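PDB 1D02: type II restriction enzyme MunI from Mycoplasma, which recognises the double-stranded DNA sequence 5'-CAATTG-3' and cuts it after the first C, working as a homodimeric restriction endonuclease. Local coordinates for residues L49-A54 with T75-V80; S81-I86 with G97-Q102; G129-Y134 with L146-V151. The protein carries 1 engineered substitution. One frame throughout, in Å; residues are numbered along the deposited sequence.

Contact 1. Residues L49-A54 with T75-V80; sequences LKNLYA and TTQWGV. With nucleotides of chain A.
The amides of N51 and Q77 lie stacked, their planes 21° apart, while the two side chains cross at about a right angle. CG of N51 stands anti to the backbone N (chi1 -174°), which sets its amide by Q77, 3.7 Å from CG of that residue. The Q77 carboxamide also reaches K50: its OE1 lies 3.0 Å from CD of K50. CB of A54 packs against the W78 indole, 3.7 Å from CE3. CG2 of T76 is over the same indole. Y53 crosses V80 at about a right angle, with OH of Y53 3.6 Å from CG1 of V80. That hydroxyl hydrogen-bonds NE1 of W169 of the second subunit. L49 packs tightly on V80, CB to CG2 being 3.5 Å.

Three backbone bonds tie the loops together. W78 O accepts from both L52 N and Y53 N, and V80 N donates to L49 O. Water 2 accepts from A54 N and W78 N and lies near T76 O and N51 OD1. The two loops thus brace each other beside the DNA. G79 N donates to OP1 of nucleotide DC2 of chain A at 2.8 Å. It grips a phosphate oxygen, so this bond alone does not depend on the base sequence.

Contact 2. Residues S81-I86 with G97-Q102; sequences SPAFAI and GEIKRQ. Engineered in segment 81-86: A83 (natural residue Asp). With nucleotides of chain A.
F84 has CG between its backbone N and carbonyl carbon (chi1 69°), which turns the ring across the backbone of G97. E98 bends at chi2 (-53°) and brings its carboxylate back to the 81-86 segment. The two segments belong to the antiparallel hairpin of strands 84-88 and 93-101, in the central sheet of this PDDEXK-clan nuclease. P82, position 83, E98 and K100 match the PD...EXK pattern of the clan. This is consistent with an active site here, in which the natural Asp is replaced by the engineered A83. A83 and F84 both face G97, forming a classic beta bulge.

F84 and G97 are an antiparallel hydrogen-bonded pair. G97 N donates to F84 O at 2.7 Å. The return bond from F84 N to G97 O is weak, and A83 N makes a second weak bond to G97 O. CA of G97 lies over one face of the F84 ring, 3.7 Å from the centroid, in a CH-pi contact. CG1 of I99 meets CE2 of F84, the two side chains crossing at about a right angle. Helix 27-34 packs on both through L27 and Y28.

CB of A83 touches CG1 of I99 at 4.0 Å. Its N also makes a weak bond to OE1 of E98. Water 3 donates to both E98 OE1 and S81 O, tying this carboxylate to the loop before the strand.

Both ends of the contact reach the DNA backbone. S81 N donates to OP1 of nucleotide DC3 of chain A at 2.8 Å, while K100 NZ forms a salt bridge to a phosphate. R101 is extended from CG to NE, and CG2 of I99 lies over one face of its guanidinium. At the edge of that group, NH1 donates to OP2 of nucleotide DA5 of chain A at 2.8 Å.

Contact 3. Residues G129-Y134 with L146-V151; sequences GLLKAY and LPFWVV
CB of Y134 presses on the ring of P147, with CG of P147 3.6 Å away. One turn earlier on the helix, L131 reaches the same proline with one branch: its CD2 is 3.8 Å from CD of P147. The two side chains cross at about a right angle. P147 therefore meets two helix residues at once. CB and CG of P147 meet CB of Y134; its CG and CD meet CD2 of L131.

CD2 of L131 also meets the F148 ring at its edge, in the ring plane, 4.0 Å from CE2. The same methyl makes a looser contact with CD2 of L146. The Y134 ring crosses the F148 side chain at about a right angle and touches it through CE2, 3.9 Å from CB of F148. P147 O lies at the edge of the Y134 ring, in its plane.

The first torsion of F148 sets the direction of its ring. CG stands between the backbone N and the carbonyl carbon (chi1 61°), which places CE2 by CD2 of L131. CB meets Y134 independently of that torsion. No hydrogen bond crosses between the two segments, and the join is made by apolar packing. Along the helix, Y134 N donates to L130 O at 2.8 Å, one of the helix bonds of this turn.

Further out, two other rings add to the packing: F96 meets Y134 edge-to-face, and F126 meets F148 in the same way. N176 holds the start of the strand, bonding to L146 N and to F148 O.

The contact sets helix 128-138 against the start of strand 148-153, which lies between strands 93-101 and 177-180 in the sheet. The same helix also meets the second subunit, where K132 forms a salt bridge with D171 of that subunit.

How the contacts relate
Contact 1 leads straight into contact 2, since V80 and S81 are consecutive; their centres are 18 Å apart. Both hold phosphates of DNA chain A through G79, S81 and R101. Contact 2 carries the positions that fit the PD...EXK motif, so the probable active site lies there. Contact 3 is further from the DNA, its nearest atom about 7 Å away. L49 joins all three, with CD1 3.7 Å from CG of P82 and 3.6 Å from CE1 of Y134. Contacts 2 and 3, with centres 11 Å apart, share the sheet through neighbouring strands, and K100 N probably bonds to V151 O at 2.8 Å. Contacts 1 and 3 both touch the second subunit.

Contact 1. Residues L49-A54 with T75-V80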
loop_
_atom_site.group_PDB
_atom_site.type_symbol
_atom_site.label_atom_id
_atom_site.label_comp_id
_atom_site.label_asym_id
_atom_site.label_seq_id
_atom_site.Cartn_x
_atom_site.Cartn_y
_atom_site.Cartn_z
ATOM N N LEU D 49 0.969 -15.321 -10.009
ATOM C CA LEU D 49 1.976 -14.510 -9.332
ATOM C C LEU D 49 2.663 -15.264 -8.187
ATOM O O LEU D 49 3.193 -14.649 -7.258
ATOM C CB LEU D 49 1.284 -13.240 -8.802
ATOM C CG LEU D 49 0.730 -12.308 -9.895
ATOM C CD1 LEU D 49 -0.620 -11.738 -9.478
ATOM C CD2 LEU D 49 1.730 -11.172 -10.158
ATOM N N LYS D 50 2.660 -16.591 -8.275
ATOM C CA LYS D 50 3.261 -17.443 -7.261
ATOM C C LYS D 50 4.792 -17.332 -7.185
ATOM O O LYS D 50 5.378 -17.581 -6.135
ATOM C CB LYS D 50 2.881 -18.909 -7.567
ATOM C CG LYS D 50 3.344 -19.983 -6.574
ATOM C CD LYS D 50 3.353 -21.372 -7.259
ATOM C CE LYS D 50 2.314 -22.362 -6.709
ATOM N NZ LYS D 50 2.522 -22.725 -5.266
ATOM N N ASN D 51 5.438 -16.965 -8.297
ATOM C CA ASN D 51 6.908 -16.946 -8.341
ATOM C C ASN D 51 7.423 -15.555 -8.655
ATOM O O ASN D 51 7.573 -15.198 -9.824
ATOM C CB ASN D 51 7.364 -17.966 -9.415
ATOM C CG ASN D 51 8.870 -18.160 -9.453
ATOM O OD1 ASN D 51 9.599 -17.575 -8.671
ATOM N ND2 ASN D 51 9.339 -18.995 -10.374
ATOM N N LEU D 52 7.701 -14.769 -7.615
ATOM C CA LEU D 52 8.153 -13.402 -7.803
ATOM C C LEU D 52 9.444 -12.927 -7.155
ATOM O O LEU D 52 10.214 -12.161 -7.765
ATOM C CB LEU D 52 7.094 -12.419 -7.296
ATOM C CG LEU D 52 5.687 -12.346 -7.867
ATOM C CD1 LEU D 52 4.926 -11.239 -7.100
ATOM C CD2 LEU D 52 5.761 -12.036 -9.357
ATOM N N TYR D 53 9.665 -13.368 -5.920
ATOM C CA TYR D 53 10.746 -12.829 -5.125
ATOM C C TYR D 53 12.047 -13.525 -4.880
ATOM O O TYR D 53 13.038 -12.849 -4.618
ATOM C CB TYR D 53 10.205 -12.473 -3.728
ATOM C CG TYR D 53 8.903 -11.718 -3.692
ATOM C CD1 TYR D 53 7.865 -12.117 -2.836
ATOM C CD2 TYR D 53 8.735 -10.555 -4.430
ATOM C CE1 TYR D 53 6.698 -11.358 -2.719
ATOM C CE2 TYR D 53 7.572 -9.792 -4.323
ATOM C CZ TYR D 53 6.565 -10.197 -3.461
ATOM O OH TYR D 53 5.431 -9.429 -3.304
ATOM N N ALA D 54 12.064 -14.850 -4.928
ATOM C CA ALA D 54 13.287 -15.539 -4.559
ATOM C C ALA D 54 14.546 -15.236 -5.366
ATOM O O ALA D 54 15.648 -15.334 -4.821
ATOM C CB ALA D 54 13.042 -17.056 -4.494
ATOM N N THR D 75 14.949 -22.167 -7.644
ATOM C CA THR D 75 13.732 -22.925 -7.915
ATOM C C THR D 75 12.691 -22.739 -6.820
ATOM O O THR D 75 11.703 -23.468 -6.746
ATOM C CB THR D 75 14.015 -24.413 -8.034
ATOM O OG1 THR D 75 14.643 -24.889 -6.826
ATOM C CG2 THR D 75 14.923 -24.663 -9.241
ATOM N N THR D 76 12.921 -21.750 -5.976
ATOM C CA THR D 76 12.008 -21.465 -4.896
ATOM C C THR D 76 10.976 -20.470 -5.379
ATOM O O THR D 76 11.318 -19.480 -6.010
ATOM C CB THR D 76 12.783 -20.881 -3.708
ATOM O OG1 THR D 76 13.661 -21.892 -3.195
ATOM C CG2 THR D 76 11.832 -20.413 -2.605
ATOM N N GLN D 77 9.714 -20.724 -5.071
ATOM C CA GLN D 77 8.661 -19.820 -5.488
ATOM C C GLN D 77 8.030 -19.069 -4.323
ATOM O O GLN D 77 7.313 -19.649 -3.498
ATOM C CB GLN D 77 7.603 -20.594 -6.269
ATOM C CG GLN D 77 8.204 -21.216 -7.534
ATOM C CD GLN D 77 7.169 -21.836 -8.439
ATOM O OE1 GLN D 77 6.072 -21.311 -8.586
ATOM N NE2 GLN D 77 7.526 -22.950 -9.077
ATOM N N TRP D 78 8.342 -17.779 -4.257
ATOM C CA TRP D 78 7.781 -16.862 -3.260
ATOM C C TRP D 78 7.050 -15.771 -4.029
ATOM O O TRP D 78 7.621 -15.098 -4.892
ATOM C CB TRP D 78 8.869 -16.214 -2.388
ATOM C CG TRP D 78 9.612 -17.172 -1.507
ATOM C CD1 TRP D 78 9.157 -18.369 -1.015
ATOM C CD2 TRP D 78 10.917 -16.984 -0.973
ATOM N NE1 TRP D 78 10.111 -18.937 -0.191
ATOM C CE2 TRP D 78 11.202 -18.105 -0.151
ATOM C CE3 TRP D 78 11.883 -15.971 -1.104
ATOM C CZ2 TRP D 78 12.405 -18.238 0.538
ATOM C CZ3 TRP D 78 13.083 -16.108 -0.416
ATOM C CH2 TRP D 78 13.331 -17.237 0.397
ATOM N N GLY D 79 5.780 -15.578 -3.712
ATOM C CA GLY D 79 5.030 -14.582 -4.440
ATOM C C GLY D 79 3.791 -14.161 -3.699
ATOM O O GLY D 79 3.799 -14.084 -2.457
ATOM N N VAL D 80 2.730 -13.883 -4.455
ATOM C CA VAL D 80 1.467 -13.463 -3.863
ATOM C C VAL D 80 0.304 -14.316 -4.377
ATOM O O VAL D 80 0.414 -15.040 -5.378
ATOM C CB VAL D 80 1.167 -11.953 -4.151
ATOM C CG1 VAL D 80 2.282 -11.052 -3.541
ATOM C CG2 VAL D 80 1.063 -11.739 -5.658
ATOM P P DC A 2 4.806 -17.738 -0.284
ATOM O OP1 DC A 2 4.876 -17.416 -1.737
ATOM O OP2 DC A 2 5.833 -17.217 0.664
ATOM O "O5'" DC A 2 3.379 -17.269 0.220
ATOM C "C5'" DC A 2 2.243 -17.575 -0.577
ATOM C "C4'" DC A 2 1.018 -16.900 -0.019
ATOM O "O4'" DC A 2 0.628 -17.563 1.207
ATOM C "C3'" DC A 2 1.165 -15.412 0.299
ATOM O "O3'" DC A 2 0.101 -14.734 -0.396
ATOM C "C2'" DC A 2 1.076 -15.357 1.826
ATOM C "C1'" DC A 2 0.273 -16.598 2.182
ATOM N N1 DC A 2 0.563 -17.192 3.500
ATOM C C2 DC A 2 -0.493 -17.438 4.385
ATOM O O2 DC A 2 -1.658 -17.137 4.043
ATOM N N3 DC A 2 -0.222 -17.995 5.587
ATOM C C4 DC A 2 1.032 -18.316 5.914
ATOM N N4 DC A 2 1.253 -18.900 7.107
ATOM C C5 DC A 2 2.128 -18.067 5.034
ATOM C C6 DC A 2 1.846 -17.508 3.849
ATOM P P DC A 3 -0.271 -13.205 -0.066
ATOM O OP1 DC A 3 -0.804 -12.666 -1.337
ATOM O OP2 DC A 3 0.805 -12.478 0.634
ATOM O "O5'" DC A 3 -1.517 -13.360 0.914
ATOM C "C5'" DC A 3 -2.645 -14.113 0.494
ATOM C "C4'" DC A 3 -3.789 -13.930 1.458
ATOM O "O4'" DC A 3 -3.481 -14.589 2.714
ATOM C "C3'" DC A 3 -4.180 -12.493 1.810
ATOM O "O3'" DC A 3 -5.605 -12.501 1.908
ATOM C "C2'" DC A 3 -3.521 -12.287 3.168
ATOM C "C1'" DC A 3 -3.623 -13.678 3.796
ATOM N N1 DC A 3 -2.560 -13.977 4.780
ATOM C C2 DC A 3 -2.928 -14.440 6.063
ATOM O O2 DC A 3 -4.124 -14.608 6.320
ATOM N N3 DC A 3 -1.966 -14.689 6.982
ATOM C C4 DC A 3 -0.682 -14.495 6.679
ATOM N N4 DC A 3 0.237 -14.719 7.654
ATOM C C5 DC A 3 -0.269 -14.049 5.381
ATOM C C6 DC A 3 -1.238 -13.803 4.469
HETATM O O HOH W 1 -0.650 -15.914 -7.709
HETATM O O HOH W 2 10.273 -16.881 -6.219
#

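Contact 2. Residues S81-I86 with G97-Q102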
loop_
_atom_site.group_PDB
_atom_site.type_symbol
_atom_site.label_atom_id
_atom_site.label_comp_id
_atom_site.label_asym_id
_atom_site.label_seq_id
_atom_site.Cartn_x
_atom_site.Cartn_y
_atom_site.Cartn_z
ATOM N N SER D 81 -0.816 -14.229 -3.672
ATOM C CA SER D 81 -1.990 -15.009 -4.006
ATOM C C SER D 81 -3.192 -14.069 -3.955
ATOM O O SER D 81 -3.766 -13.825 -2.875
ATOM C CB SER D 81 -2.112 -16.150 -2.986
ATOM O OG SER D 81 -3.335 -16.856 -3.141
ATOM N N PRO D 82 -3.553 -13.477 -5.106
ATOM C CA PRO D 82 -4.697 -12.564 -5.159
ATOM C C PRO D 82 -5.972 -13.272 -4.722
ATOM O O PRO D 82 -6.086 -14.487 -4.863
ATOM C CB PRO D 82 -4.772 -12.172 -6.628
ATOM C CG PRO D 82 -3.365 -12.236 -7.075
ATOM C CD PRO D 82 -2.876 -13.538 -6.419
ATOM N N ALA D 83 -6.929 -12.510 -4.201
ATOM C CA ALA D 83 -8.217 -13.067 -3.778
ATOM C C ALA D 83 -8.950 -13.660 -4.990
ATOM O O ALA D 83 -9.634 -14.681 -4.879
ATOM C CB ALA D 83 -9.074 -11.982 -3.152
ATOM N N PHE D 84 -8.805 -13.016 -6.144
ATOM C CA PHE D 84 -9.468 -13.515 -7.357
ATOM C C PHE D 84 -8.829 -12.928 -8.609
ATOM O O PHE D 84 -7.946 -12.079 -8.525
ATOM C CB PHE D 84 -10.980 -13.166 -7.311
ATOM C CG PHE D 84 -11.301 -11.685 -7.455
ATOM C CD1 PHE D 84 -11.583 -11.122 -8.708
ATOM C CD2 PHE D 84 -11.343 -10.846 -6.339
ATOM C CE1 PHE D 84 -11.898 -9.773 -8.826
ATOM C CE2 PHE D 84 -11.653 -9.492 -6.455
ATOM C CZ PHE D 84 -11.934 -8.959 -7.703
ATOM N N ALA D 85 -9.223 -13.446 -9.765
ATOM C CA ALA D 85 -8.773 -12.873 -11.034
ATOM C C ALA D 85 -9.896 -13.121 -12.004
ATOM O O ALA D 85 -10.630 -14.106 -11.875
ATOM C CB ALA D 85 -7.490 -13.549 -11.564
ATOM N N ILE D 86 -10.022 -12.226 -12.977
ATOM C CA ILE D 86 -11.022 -12.386 -14.024
ATOM C C ILE D 86 -10.247 -12.443 -15.337
ATOM O O ILE D 86 -9.501 -11.510 -15.663
ATOM C CB ILE D 86 -12.003 -11.208 -14.070
ATOM C CG1 ILE D 86 -12.871 -11.244 -12.818
ATOM C CG2 ILE D 86 -12.877 -11.302 -15.332
ATOM C CD1 ILE D 86 -13.741 -10.060 -12.649
ATOM N N GLY D 97 -7.547 -9.371 -8.613
ATOM C CA GLY D 97 -8.313 -8.650 -7.623
ATOM C C GLY D 97 -8.066 -8.963 -6.171
ATOM O O GLY D 97 -7.448 -9.972 -5.838
ATOM N N GLU D 98 -8.559 -8.083 -5.305
ATOM C CA GLU D 98 -8.434 -8.270 -3.865
ATOM C C GLU D 98 -9.797 -7.992 -3.251
ATOM O O GLU D 98 -10.641 -7.317 -3.850
ATOM C CB GLU D 98 -7.410 -7.300 -3.255
ATOM C CG GLU D 98 -5.969 -7.479 -3.710
ATOM C CD GLU D 98 -5.446 -8.906 -3.551
ATOM O OE1 GLU D 98 -5.961 -9.668 -2.690
ATOM O OE2 GLU D 98 -4.510 -9.284 -4.297
ATOM N N ILE D 99 -10.001 -8.495 -2.037
ATOM C CA ILE D 99 -11.249 -8.291 -1.329
ATOM C C ILE D 99 -10.829 -7.870 0.074
ATOM O O ILE D 99 -10.158 -8.637 0.778
ATOM C CB ILE D 99 -12.080 -9.593 -1.259
ATOM C CG1 ILE D 99 -12.521 -10.013 -2.684
ATOM C CG2 ILE D 99 -13.312 -9.378 -0.383
ATOM C CD1 ILE D 99 -13.330 -11.275 -2.719
ATOM N N LYS D 100 -11.212 -6.665 0.477
ATOM C CA LYS D 100 -10.843 -6.171 1.798
ATOM C C LYS D 100 -12.107 -5.961 2.613
ATOM O O LYS D 100 -12.904 -5.079 2.315
ATOM C CB LYS D 100 -10.043 -4.867 1.652
ATOM C CG LYS D 100 -8.593 -5.120 1.220
ATOM C CD LYS D 100 -7.837 -5.842 2.348
ATOM C CE LYS D 100 -6.554 -6.532 1.881
ATOM N NZ LYS D 100 -6.834 -7.692 0.989
ATOM N N ARG D 101 -12.314 -6.806 3.618
ATOM C CA ARG D 101 -13.507 -6.703 4.468
ATOM C C ARG D 101 -13.076 -6.051 5.759
ATOM O O ARG D 101 -12.045 -6.423 6.319
ATOM C CB ARG D 101 -14.059 -8.097 4.800
ATOM C CG ARG D 101 -14.198 -9.006 3.590
ATOM C CD ARG D 101 -14.767 -10.398 3.939
ATOM N NE ARG D 101 -14.675 -11.327 2.800
ATOM C CZ ARG D 101 -13.557 -11.960 2.428
ATOM N NH1 ARG D 101 -12.427 -11.779 3.107
ATOM N NH2 ARG D 101 -13.560 -12.762 1.363
ATOM N N GLN D 102 -13.849 -5.089 6.242
ATOM C CA GLN D 102 -13.464 -4.430 7.505
ATOM C C GLN D 102 -14.640 -3.712 8.139
ATOM O O GLN D 102 -15.576 -3.285 7.440
ATOM C CB GLN D 102 -12.337 -3.421 7.240
ATOM C CG GLN D 102 -11.625 -2.867 8.495
ATOM C CD GLN D 102 -10.292 -2.218 8.129
ATOM O OE1 GLN D 102 -10.069 -1.002 8.340
ATOM N NE2 GLN D 102 -9.403 -3.019 7.565
ATOM P P DA A 5 -11.354 -11.208 6.863
ATOM O OP1 DA A 5 -12.311 -12.067 7.597
ATOM O OP2 DA A 5 -11.742 -10.616 5.575
ATOM O "O5'" DA A 5 -10.835 -9.971 7.743
ATOM C "C5'" DA A 5 -11.010 -9.936 9.134
ATOM C "C4'" DA A 5 -10.234 -8.791 9.746
ATOM O "O4'" DA A 5 -8.816 -9.011 9.591
ATOM C "C3'" DA A 5 -10.498 -7.343 9.301
ATOM O "O3'" DA A 5 -10.738 -6.550 10.466
ATOM C "C2'" DA A 5 -9.140 -6.887 8.771
ATOM C "C1'" DA A 5 -8.205 -7.745 9.613
ATOM N N9 DA A 5 -6.828 -7.898 9.148
ATOM C C8 DA A 5 -6.368 -7.931 7.853
ATOM N N7 DA A 5 -5.073 -8.083 7.760
ATOM C C5 DA A 5 -4.644 -8.149 9.072
ATOM C C6 DA A 5 -3.358 -8.301 9.649
ATOM N N6 DA A 5 -2.231 -8.421 8.937
ATOM N N1 DA A 5 -3.271 -8.317 10.999
ATOM C C2 DA A 5 -4.398 -8.187 11.706
ATOM N N3 DA A 5 -5.656 -8.041 11.280
ATOM C C4 DA A 5 -5.711 -8.035 9.941
ATOM P P DT A 6 -12.223 -6.395 11.037
ATOM O OP1 DT A 6 -13.070 -7.464 10.458
ATOM O OP2 DT A 6 -12.604 -4.970 10.870
ATOM O "O5'" DT A 6 -12.027 -6.677 12.584
ATOM C "C5'" DT A 6 -11.905 -8.013 13.020
ATOM C "C4'" DT A 6 -10.771 -8.138 14.004
ATOM O "O4'" DT A 6 -9.504 -7.937 13.334
ATOM C "C3'" DT A 6 -10.818 -7.096 15.116
ATOM O "O3'" DT A 6 -11.464 -7.642 16.254
ATOM C "C2'" DT A 6 -9.352 -6.806 15.414
ATOM C "C1'" DT A 6 -8.555 -7.377 14.245
ATOM N N1 DT A 6 -7.868 -6.289 13.542
ATOM C C2 DT A 6 -6.513 -6.100 13.726
ATOM O O2 DT A 6 -5.834 -6.825 14.436
ATOM N N3 DT A 6 -5.981 -5.034 13.045
ATOM C C4 DT A 6 -6.659 -4.160 12.214
ATOM O O4 DT A 6 -6.055 -3.230 11.672
ATOM C C5 DT A 6 -8.076 -4.434 12.059
ATOM C C7 DT A 6 -8.892 -3.550 11.181
ATOM C C6 DT A 6 -8.597 -5.470 12.718
ATOM P P DC A 3 -0.271 -13.205 -0.066
ATOM O OP1 DC A 3 -0.804 -12.666 -1.337
ATOM O OP2 DC A 3 0.805 -12.478 0.634
ATOM O "O5'" DC A 3 -1.517 -13.360 0.914
ATOM C "C5'" DC A 3 -2.645 -14.113 0.494
ATOM C "C4'" DC A 3 -3.789 -13.930 1.458
ATOM O "O4'" DC A 3 -3.481 -14.589 2.714
ATOM C "C3'" DC A 3 -4.180 -12.493 1.810
ATOM O "O3'" DC A 3 -5.605 -12.501 1.908
ATOM C "C2'" DC A 3 -3.521 -12.287 3.168
ATOM C "C1'" DC A 3 -3.623 -13.678 3.796
ATOM N N1 DC A 3 -2.560 -13.977 4.780
ATOM C C2 DC A 3 -2.928 -14.440 6.063
ATOM O O2 DC A 3 -4.124 -14.608 6.320
ATOM N N3 DC A 3 -1.966 -14.689 6.982
ATOM C C4 DC A 3 -0.682 -14.495 6.679
ATOM N N4 DC A 3 0.237 -14.719 7.654
ATOM C C5 DC A 3 -0.269 -14.049 5.381
ATOM C C6 DC A 3 -1.238 -13.803 4.469
HETATM O O HOH W 3 -4.101 -11.277 -1.393
#

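Contact 3. Residues G129-Y134 with L146-V151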
loop_
_atom_site.group_PDB
_atom_site.type_symbol
_atom_site.label_atom_id
_atom_site.label_comp_id
_atom_site.label_asym_id
_atom_site.label_seq_id
_atom_site.Cartn_x
_atom_site.Cartn_y
_atom_site.Cartn_z
ATOM N N GLY D 129 6.943 -2.166 -8.224
ATOM C CA GLY D 129 7.276 -3.541 -8.502
ATOM C C GLY D 129 6.082 -4.420 -8.815
ATOM O O GLY D 129 6.130 -5.184 -9.787
ATOM N N LEU D 130 5.028 -4.352 -8.005
ATOM C CA LEU D 130 3.864 -5.184 -8.277
ATOM C C LEU D 130 3.082 -4.661 -9.470
ATOM O O LEU D 130 2.485 -5.453 -10.200
ATOM C CB LEU D 130 2.963 -5.311 -7.036
ATOM C CG LEU D 130 3.635 -6.193 -5.946
ATOM C CD1 LEU D 130 2.755 -6.242 -4.702
ATOM C CD2 LEU D 130 3.824 -7.622 -6.468
ATOM N N LEU D 131 3.075 -3.343 -9.677
ATOM C CA LEU D 131 2.377 -2.795 -10.839
ATOM C C LEU D 131 3.003 -3.381 -12.112
ATOM O O LEU D 131 2.288 -3.814 -13.027
ATOM C CB LEU D 131 2.483 -1.266 -10.874
ATOM C CG LEU D 131 1.562 -0.496 -9.930
ATOM C CD1 LEU D 131 1.936 0.986 -9.903
ATOM C CD2 LEU D 131 0.100 -0.666 -10.410
ATOM N N LYS D 132 4.332 -3.388 -12.178
ATOM C CA LYS D 132 5.016 -3.940 -13.362
ATOM C C LYS D 132 4.720 -5.426 -13.527
ATOM O O LYS D 132 4.448 -5.892 -14.645
ATOM C CB LYS D 132 6.536 -3.743 -13.274
ATOM C CG LYS D 132 6.979 -2.325 -13.620
ATOM C CD LYS D 132 8.494 -2.165 -13.456
ATOM C CE LYS D 132 8.928 -0.737 -13.786
ATOM N NZ LYS D 132 10.417 -0.628 -13.737
ATOM N N ALA D 133 4.759 -6.183 -12.431
ATOM C CA ALA D 133 4.471 -7.613 -12.526
ATOM C C ALA D 133 3.027 -7.871 -13.010
ATOM O O ALA D 133 2.776 -8.733 -13.877
ATOM C CB ALA D 133 4.694 -8.274 -11.163
ATOM N N TYR D 134 2.077 -7.123 -12.448
ATOM C CA TYR D 134 0.671 -7.284 -12.813
ATOM C C TYR D 134 0.426 -6.924 -14.278
ATOM O O TYR D 134 -0.282 -7.643 -14.999
ATOM C CB TYR D 134 -0.223 -6.401 -11.933
ATOM C CG TYR D 134 -0.635 -7.041 -10.608
ATOM C CD1 TYR D 134 0.284 -7.714 -9.808
ATOM C CD2 TYR D 134 -1.957 -6.966 -10.175
ATOM C CE1 TYR D 134 -0.118 -8.308 -8.594
ATOM C CE2 TYR D 134 -2.360 -7.543 -8.974
ATOM C CZ TYR D 134 -1.438 -8.216 -8.196
ATOM O OH TYR D 134 -1.865 -8.840 -7.044
ATOM N N LEU D 146 -5.426 1.016 -13.619
ATOM C CA LEU D 146 -4.431 0.192 -12.929
ATOM C C LEU D 146 -4.814 -1.258 -13.233
ATOM O O LEU D 146 -5.978 -1.552 -13.507
ATOM C CB LEU D 146 -4.451 0.463 -11.425
ATOM C CG LEU D 146 -4.183 1.946 -11.111
ATOM C CD1 LEU D 146 -4.085 2.141 -9.592
ATOM C CD2 LEU D 146 -2.884 2.408 -11.786
ATOM N N PRO D 147 -3.854 -2.188 -13.154
ATOM C CA PRO D 147 -4.082 -3.610 -13.447
ATOM C C PRO D 147 -4.758 -4.456 -12.383
ATOM O O PRO D 147 -4.790 -5.677 -12.506
ATOM C CB PRO D 147 -2.678 -4.112 -13.757
ATOM C CG PRO D 147 -1.832 -3.295 -12.782
ATOM C CD PRO D 147 -2.426 -1.913 -12.896
ATOM N N PHE D 148 -5.276 -3.819 -11.338
ATOM C CA PHE D 148 -5.923 -4.565 -10.262
ATOM C C PHE D 148 -7.237 -3.916 -9.885
ATOM O O PHE D 148 -7.513 -2.772 -10.263
ATOM C CB PHE D 148 -5.004 -4.615 -9.031
ATOM C CG PHE D 148 -4.674 -3.251 -8.468
ATOM C CD1 PHE D 148 -5.521 -2.647 -7.538
ATOM C CD2 PHE D 148 -3.523 -2.577 -8.866
ATOM C CE1 PHE D 148 -5.222 -1.384 -7.007
ATOM C CE2 PHE D 148 -3.211 -1.321 -8.346
ATOM C CZ PHE D 148 -4.051 -0.712 -7.415
ATOM N N TRP D 149 -8.048 -4.656 -9.137
ATOM C CA TRP D 149 -9.341 -4.154 -8.693
ATOM C C TRP D 149 -9.532 -4.601 -7.255
ATOM O O TRP D 149 -9.529 -5.799 -6.973
ATOM C CB TRP D 149 -10.441 -4.734 -9.587
ATOM C CG TRP D 149 -11.830 -4.270 -9.251
ATOM C CD1 TRP D 149 -12.192 -3.058 -8.738
ATOM C CD2 TRP D 149 -13.043 -4.984 -9.504
ATOM N NE1 TRP D 149 -13.570 -2.971 -8.657
ATOM C CE2 TRP D 149 -14.114 -4.141 -9.123
ATOM C CE3 TRP D 149 -13.334 -6.255 -10.026
ATOM C CZ2 TRP D 149 -15.460 -4.523 -9.242
ATOM C CZ3 TRP D 149 -14.677 -6.640 -10.146
ATOM C CH2 TRP D 149 -15.718 -5.772 -9.753
ATOM N N VAL D 150 -9.693 -3.634 -6.354
ATOM C CA VAL D 150 -9.875 -3.942 -4.938
ATOM C C VAL D 150 -11.358 -3.744 -4.602
ATOM O O VAL D 150 -11.923 -2.675 -4.837
ATOM C CB VAL D 150 -9.014 -3.017 -4.033
ATOM C CG1 VAL D 150 -9.302 -3.310 -2.566
ATOM C CG2 VAL D 150 -7.496 -3.227 -4.312
ATOM N N VAL D 151 -11.989 -4.809 -4.116
ATOM C CA VAL D 151 -13.393 -4.738 -3.709
ATOM C C VAL D 151 -13.445 -4.696 -2.186
ATOM O O VAL D 151 -12.917 -5.603 -1.515
ATOM C CB VAL D 151 -14.180 -5.955 -4.220
ATOM C CG1 VAL D 151 -15.620 -5.895 -3.705
ATOM C CG2 VAL D 151 -14.156 -5.967 -5.766
#